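Local coordinates for Old Yellow Enzyme (Pichia, PDB 6AGZ), which probably reduces the activated carbon-carbon double bond of enone compounds with the help of a bound flavin mononucleotide, as an old yellow enzyme does, at residues A[10-15]-A[331-336]; A[28-33]-A[337-342]. One frame throughout, in Å; residues are numbered along the deposited sequence.

Contact 1 (A[10-15]-A[331-336]); sequences ADTNLF and DVNADD
Two asparagines, Asn13 and Asn333, trade roles here, each side-chain amide serving the other segment's backbone. Asn333 turns the acceptor end of its amide to the start of the short 3-10 turn at 13-14: its OD1 takes the backbone N-H of Asn13 at 2.9 Å, in the carbonyl plane, with 161° at the hydrogen. Asn13 answers with its ND2, which gives to Val332 O at 3.1 Å, that oxygen lying 23° out of the Asn13 amide plane, and weakly to the O of Asp335. The two amide planes stand nearly perpendicular, 87° apart. These carbonyls belong to the last turn of helix 328-334 and the loop after it, so the N-terminal loop of this TIM-barrel flavoenzyme is tied to the C-terminal end of the helix that leads to barrel strand 338-341. On the loop side, Thr12 OG1 accepts from Leu14 N at 3.2 Å in an ST turn and also hydrogen-bonds with Leu9 O, while Thr12 CB lies against the Asn333 amide. Val332 fills the apolar side: with CG2 anti to its backbone N, that methyl rests 3.8 Å from Leu14 N and loosely against Leu14 CD1, beside Ile340 of the next strand.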
loop_
_atom_site.group_PDB
_atom_site.type_symbol
_atom_site.label_atom_id
_atom_site.label_comp_id
_atom_site.label_asym_id
_atom_site.label_seq_id
_atom_site.Cartn_x
_atom_site.Cartn_y
_atom_site.Cartn_z
ATOM N N ALA A 10 -28.360 17.781 -1.366
ATOM C CA ALA A 10 -29.074 17.407 -0.150
ATOM C C ALA A 10 -29.548 15.961 -0.188
ATOM O O ALA A 10 -29.858 15.392 0.865
ATOM C CB ALA A 10 -30.264 18.343 0.071
ATOM N N ASP A 11 -29.608 15.357 -1.377
ATOM C CA ASP A 11 -30.034 13.970 -1.519
ATOM C C ASP A 11 -29.000 12.977 -1.006
ATOM O O ASP A 11 -29.341 11.809 -0.788
ATOM C CB ASP A 11 -30.325 13.663 -2.990
ATOM C CG ASP A 11 -31.657 14.166 -3.443
ATOM O OD1 ASP A 11 -32.530 13.367 -3.662
ATOM O OD2 ASP A 11 -31.830 15.356 -3.584
ATOM N N THR A 12 -27.758 13.402 -0.807
ATOM C CA THR A 12 -26.636 12.493 -0.634
ATOM C C THR A 12 -26.177 12.453 0.820
ATOM O O THR A 12 -26.708 13.145 1.694
ATOM C CB THR A 12 -25.482 12.901 -1.551
ATOM O OG1 THR A 12 -24.930 14.145 -1.097
ATOM C CG2 THR A 12 -25.980 13.071 -2.978
ATOM N N ASN A 13 -25.167 11.614 1.070
ATOM C CA ASN A 13 -24.537 11.546 2.383
ATOM C C ASN A 13 -23.860 12.853 2.766
ATOM O O ASN A 13 -23.561 13.057 3.948
ATOM C CB ASN A 13 -23.507 10.415 2.421
ATOM C CG ASN A 13 -24.130 9.063 2.702
ATOM O OD1 ASN A 13 -25.351 8.932 2.782
ATOM N ND2 ASN A 13 -23.289 8.046 2.854
ATOM N N LEU A 14 -23.604 13.739 1.797
ATOM C CA LEU A 14 -22.929 14.996 2.096
ATOM C C LEU A 14 -23.696 15.819 3.124
ATOM O O LEU A 14 -23.090 16.588 3.880
ATOM C CB LEU A 14 -22.729 15.807 0.815
ATOM C CG LEU A 14 -21.862 17.059 0.970
ATOM C CD1 LEU A 14 -20.429 16.669 1.298
ATOM C CD2 LEU A 14 -21.916 17.933 -0.273
ATOM N N PHE A 15 -25.018 15.668 3.178
ATOM C CA PHE A 15 -25.837 16.353 4.169
ATOM C C PHE A 15 -26.567 15.361 5.065
ATOM O O PHE A 15 -27.694 15.605 5.499
ATOM C CB PHE A 15 -26.812 17.314 3.497
ATOM C CG PHE A 15 -26.142 18.520 2.922
ATOM C CD1 PHE A 15 -25.806 19.590 3.734
ATOM C CD2 PHE A 15 -25.815 18.572 1.579
ATOM C CE1 PHE A 15 -25.174 20.698 3.213
ATOM C CE2 PHE A 15 -25.182 19.677 1.052
ATOM C CZ PHE A 15 -24.862 20.742 1.870
ATOM N N ASP A 331 -17.916 9.115 -3.813
ATOM C CA ASP A 331 -17.066 8.900 -2.646
ATOM C C ASP A 331 -17.833 9.101 -1.344
ATOM O O ASP A 331 -17.670 8.320 -0.399
ATOM C CB ASP A 331 -15.848 9.821 -2.703
ATOM C CG ASP A 331 -14.900 9.462 -3.830
ATOM O OD1 ASP A 331 -15.103 8.405 -4.465
ATOM O OD2 ASP A 331 -13.951 10.235 -4.080
ATOM N N VAL A 332 -18.668 10.139 -1.267
ATOM C CA VAL A 332 -19.381 10.393 -0.018
ATOM C C VAL A 332 -20.466 9.347 0.207
ATOM O O VAL A 332 -20.813 9.044 1.355
ATOM C CB VAL A 332 -19.952 11.826 0.010
ATOM C CG1 VAL A 332 -21.257 11.917 -0.771
ATOM C CG2 VAL A 332 -20.150 12.289 1.448
ATOM N N ASN A 333 -21.009 8.768 -0.867
ATOM C CA ASN A 333 -22.005 7.713 -0.731
ATOM C C ASN A 333 -21.394 6.318 -0.698
ATOM O O ASN A 333 -22.119 5.351 -0.439
ATOM C CB ASN A 333 -23.026 7.792 -1.874
ATOM C CG ASN A 333 -24.018 8.925 -1.694
ATOM O OD1 ASN A 333 -24.186 9.453 -0.594
ATOM N ND2 ASN A 333 -24.689 9.299 -2.776
ATOM N N ALA A 334 -20.087 6.193 -0.943
ATOM C CA ALA A 334 -19.462 4.874 -0.996
ATOM C C ALA A 334 -19.569 4.153 0.341
ATOM O O ALA A 334 -19.769 2.932 0.381
ATOM C CB ALA A 334 -17.997 5.002 -1.417
ATOM N N ASP A 335 -19.435 4.883 1.444
ATOM C CA ASP A 335 -19.573 4.300 2.771
ATOM C C ASP A 335 -20.198 5.342 3.692
ATOM O O ASP A 335 -20.708 6.373 3.240
ATOM C CB ASP A 335 -18.223 3.782 3.291
ATOM C CG ASP A 335 -17.136 4.847 3.299
ATOM O OD1 ASP A 335 -17.424 6.018 3.630
ATOM O OD2 ASP A 335 -15.979 4.505 2.982
ATOM N N ASP A 336 -20.161 5.066 4.996
ATOM C CA ASP A 336 -20.784 5.915 6.002
ATOM C C ASP A 336 -19.760 6.623 6.884
ATOM O O ASP A 336 -20.096 7.055 7.991
ATOM C CB ASP A 336 -21.742 5.085 6.858
ATOM C CG ASP A 336 -22.861 5.913 7.455
ATOM O OD1 ASP A 336 -23.350 6.836 6.771
ATOM O OD2 ASP A 336 -23.253 5.637 8.608
#

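Contact 2 (A[28-33]-A[337-342]); sequences RLVFPP and RTLIGC. With FMN (flavin mononucleotide), chain C.
Arg28 and Thr338 meet through a water where strand 338-341 begins. The water accepts a hydrogen bond from Arg28 NH1 at 2.6 Å, lying at the edge of the guanidinium and in its plane, and probably donates to Thr338 O. Extended from CG to NE, the arginine chain reaches past this carbonyl; its NE binds the O of Lys16 and its NH2 the O of Pro17, so several bonds fix the rotation of the planar head. Leu339 comes next, crossing the Arg28 side chain at about a right angle, with CD2 3.6 Å from Arg28 CB. Its CB also meets Val30 CG2. At Ile340 the parallel pairing starts: its N-H runs to Arg28 O at 2.9 Å, almost straight at 175°, and its own O receives Val30 N. Gly341 then pairs beside Val30, its CA 3.3 Å from Val30 O in a CA-H...O contact. The ring of Pro32 lies over this bare CA, with CG at 3.7 Å. Cys342 closes the pairing, its N giving to Val30 O at 3.0 Å, while SG packs on Leu29 CD1. Here the two chains reach the cofactor: Cys342 CA approaches the FMN phosphate, and FMN O2' donates to Pro33 O at 2.8 Å. This is the seam of the TIM barrel, where the first and eighth strands close the eight-stranded parallel sheet at the phosphate and ribityl chain of the flavin. Strand 63-70 flanks 29-31 on its other edge, strand 313-316 flanks 338-341, and helix 352-358 packs on Leu29 and Cys342.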
loop_
_atom_site.group_PDB
_atom_site.type_symbol
_atom_site.label_atom_id
_atom_site.label_comp_id
_atom_site.label_asym_id
_atom_site.label_seq_id
_atom_site.Cartn_x
_atom_site.Cartn_y
_atom_site.Cartn_z
ATOM N N ARG A 28 -21.456 16.479 6.206
ATOM C CA ARG A 28 -20.129 15.921 5.975
ATOM C C ARG A 28 -19.318 16.777 5.010
ATOM O O ARG A 28 -18.343 16.299 4.422
ATOM C CB ARG A 28 -20.249 14.480 5.476
ATOM C CG ARG A 28 -21.220 13.671 6.323
ATOM C CD ARG A 28 -21.271 12.200 5.962
ATOM N NE ARG A 28 -22.291 11.519 6.755
ATOM C CZ ARG A 28 -22.524 10.211 6.720
ATOM N NH1 ARG A 28 -21.807 9.429 5.928
ATOM N NH2 ARG A 28 -23.476 9.687 7.481
ATOM N N LEU A 29 -19.706 18.039 4.842
ATOM C CA LEU A 29 -18.930 19.010 4.084
ATOM C C LEU A 29 -17.967 19.716 5.029
ATOM O O LEU A 29 -18.376 20.215 6.082
ATOM C CB LEU A 29 -19.854 20.023 3.404
ATOM C CG LEU A 29 -19.204 21.239 2.743
ATOM C CD1 LEU A 29 -18.418 20.831 1.505
ATOM C CD2 LEU A 29 -20.254 22.285 2.398
ATOM N N VAL A 30 -16.692 19.753 4.655
ATOM C CA VAL A 30 -15.633 20.262 5.517
ATOM C C VAL A 30 -14.921 21.407 4.813
ATOM O O VAL A 30 -14.670 21.347 3.604
ATOM C CB VAL A 30 -14.632 19.151 5.897
ATOM C CG1 VAL A 30 -13.532 19.700 6.797
ATOM C CG2 VAL A 30 -15.350 17.994 6.569
ATOM N N PHE A 31 -14.613 22.455 5.575
ATOM C CA PHE A 31 -13.708 23.509 5.139
ATOM C C PHE A 31 -12.296 23.097 5.536
ATOM O O PHE A 31 -11.921 23.218 6.709
ATOM C CB PHE A 31 -14.084 24.851 5.771
ATOM C CG PHE A 31 -13.279 26.018 5.261
ATOM C CD1 PHE A 31 -12.589 25.942 4.062
ATOM C CD2 PHE A 31 -13.213 27.196 5.990
ATOM C CE1 PHE A 31 -11.850 27.015 3.599
ATOM C CE2 PHE A 31 -12.478 28.273 5.532
ATOM C CZ PHE A 31 -11.796 28.182 4.336
ATOM N N PRO A 32 -11.495 22.598 4.600
ATOM C CA PRO A 32 -10.150 22.125 4.941
ATOM C C PRO A 32 -9.270 23.284 5.369
ATOM O O PRO A 32 -9.620 24.453 5.145
ATOM C CB PRO A 32 -9.652 21.496 3.626
ATOM C CG PRO A 32 -10.872 21.358 2.756
ATOM C CD PRO A 32 -11.772 22.474 3.161
ATOM N N PRO A 33 -8.130 23.009 6.001
ATOM C CA PRO A 33 -7.218 24.097 6.374
ATOM C C PRO A 33 -6.778 24.878 5.146
ATOM O O PRO A 33 -6.321 24.304 4.157
ATOM C CB PRO A 33 -6.043 23.366 7.035
ATOM C CG PRO A 33 -6.136 21.955 6.544
ATOM C CD PRO A 33 -7.599 21.691 6.391
ATOM N N ARG A 337 -18.514 6.756 6.417
ATOM C CA ARG A 337 -17.453 7.347 7.227
ATOM C C ARG A 337 -16.621 8.366 6.452
ATOM O O ARG A 337 -15.498 8.675 6.862
ATOM C CB ARG A 337 -16.544 6.254 7.807
ATOM C CG ARG A 337 -16.034 5.213 6.802
ATOM C CD ARG A 337 -14.798 5.691 6.045
ATOM N NE ARG A 337 -14.185 4.641 5.237
ATOM C CZ ARG A 337 -13.001 4.093 5.497
ATOM N NH1 ARG A 337 -12.295 4.498 6.543
ATOM N NH2 ARG A 337 -12.519 3.144 4.707
ATOM N N THR A 338 -17.144 8.907 5.356
ATOM C CA THR A 338 -16.370 9.759 4.463
ATOM C C THR A 338 -16.853 11.200 4.542
ATOM O O THR A 338 -18.041 11.476 4.341
ATOM C CB THR A 338 -16.454 9.259 3.019
ATOM O OG1 THR A 338 -15.912 7.935 2.939
ATOM C CG2 THR A 338 -15.671 10.178 2.093
ATOM N N LEU A 339 -15.928 12.109 4.834
ATOM C CA LEU A 339 -16.151 13.545 4.756
ATOM C C LEU A 339 -15.555 14.080 3.459
ATOM O O LEU A 339 -14.568 13.550 2.945
ATOM C CB LEU A 339 -15.521 14.264 5.951
ATOM C CG LEU A 339 -15.871 13.761 7.354
ATOM C CD1 LEU A 339 -15.075 14.521 8.404
ATOM C CD2 LEU A 339 -17.362 13.888 7.618
ATOM N N ILE A 340 -16.162 15.140 2.933
ATOM C CA ILE A 340 -15.725 15.759 1.686
ATOM C C ILE A 340 -15.292 17.186 1.991
ATOM O O ILE A 340 -16.090 17.989 2.492
ATOM C CB ILE A 340 -16.827 15.737 0.616
ATOM C CG1 ILE A 340 -17.192 14.295 0.258
ATOM C CG2 ILE A 340 -16.376 16.494 -0.623
ATOM C CD1 ILE A 340 -16.089 13.544 -0.460
ATOM N N GLY A 341 -14.035 17.497 1.693
ATOM C CA GLY A 341 -13.485 18.821 1.922
ATOM C C GLY A 341 -13.431 19.632 0.632
ATOM O O GLY A 341 -13.027 19.124 -0.412
ATOM N N CYS A 342 -13.851 20.890 0.728
ATOM C CA CYS A 342 -13.804 21.831 -0.390
ATOM C C CYS A 342 -13.183 23.125 0.115
ATOM O O CYS A 342 -13.787 23.827 0.934
ATOM C CB CYS A 342 -15.199 22.076 -0.967
ATOM S SG CYS A 342 -16.085 20.574 -1.444
HETATM N N1 FMN C . -3.761 22.437 3.192
HETATM C C2 FMN C . -3.263 22.228 4.465
HETATM O O2 FMN C . -3.187 21.085 4.916
HETATM N N3 FMN C . -2.847 23.295 5.233
HETATM C C4 FMN C . -2.930 24.576 4.730
HETATM O O4 FMN C . -2.562 25.534 5.409
HETATM C C4A FMN C . -3.431 24.788 3.452
HETATM N N5 FMN C . -3.511 26.067 2.954
HETATM C C5A FMN C . -4.009 26.286 1.688
HETATM C C6 FMN C . -4.087 27.581 1.193
HETATM C C7 FMN C . -4.586 27.811 -0.083
HETATM C C7M FMN C . -4.672 29.209 -0.614
HETATM C C8 FMN C . -5.008 26.744 -0.865
HETATM C C8M FMN C . -5.548 26.990 -2.243
HETATM C C9 FMN C . -4.927 25.449 -0.370
HETATM C C9A FMN C . -4.430 25.215 0.909
HETATM N N10 FMN C . -4.347 23.926 1.407
HETATM C C10 FMN C . -3.847 23.714 2.679
HETATM C "C1'" FMN C . -4.810 22.764 0.575
HETATM C "C2'" FMN C . -6.322 22.625 0.777
HETATM O "O2'" FMN C . -6.584 22.342 2.134
HETATM C "C3'" FMN C . -6.955 21.553 -0.110
HETATM O "O3'" FMN C . -6.440 20.284 0.224
HETATM C "C4'" FMN C . -6.708 21.847 -1.587
HETATM O "O4'" FMN C . -7.000 23.200 -1.855
HETATM C "C5'" FMN C . -7.572 20.975 -2.489
HETATM O "O5'" FMN C . -8.929 21.129 -2.135
HETATM P P FMN C . -9.934 21.918 -3.114
HETATM O O1P FMN C . -9.838 21.326 -4.500
HETATM O O2P FMN C . -11.351 21.784 -2.609
HETATM O O3P FMN C . -9.546 23.376 -3.147
HETATM O O HOH W 1 -19.822 9.511 4.267
#

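In the fold
The centres of contacts 1 and 2 lie 11 Å apart, on the same side of the chain's centre, and the two touch. Along the chain their segments alternate: 10-15, 28-33, 331-336, 337-342, so both join the N-terminal part to the end of the barrel's circuit. The last two segments are continuous, helix 328-334 and strand 338-341 following each other across a short loop. Arg28 links the contacts, its N probably hydrogen-bonded to Leu14 O and its NH2 salt-bridged to Asp336, and Val332 also packs against Thr338. Contact 2 closes the sheet and reaches FMN, whereas contact 1 lies further out, about 23 Å from the chain's centre, and joins the lead-in loop to the helix before the closing strand.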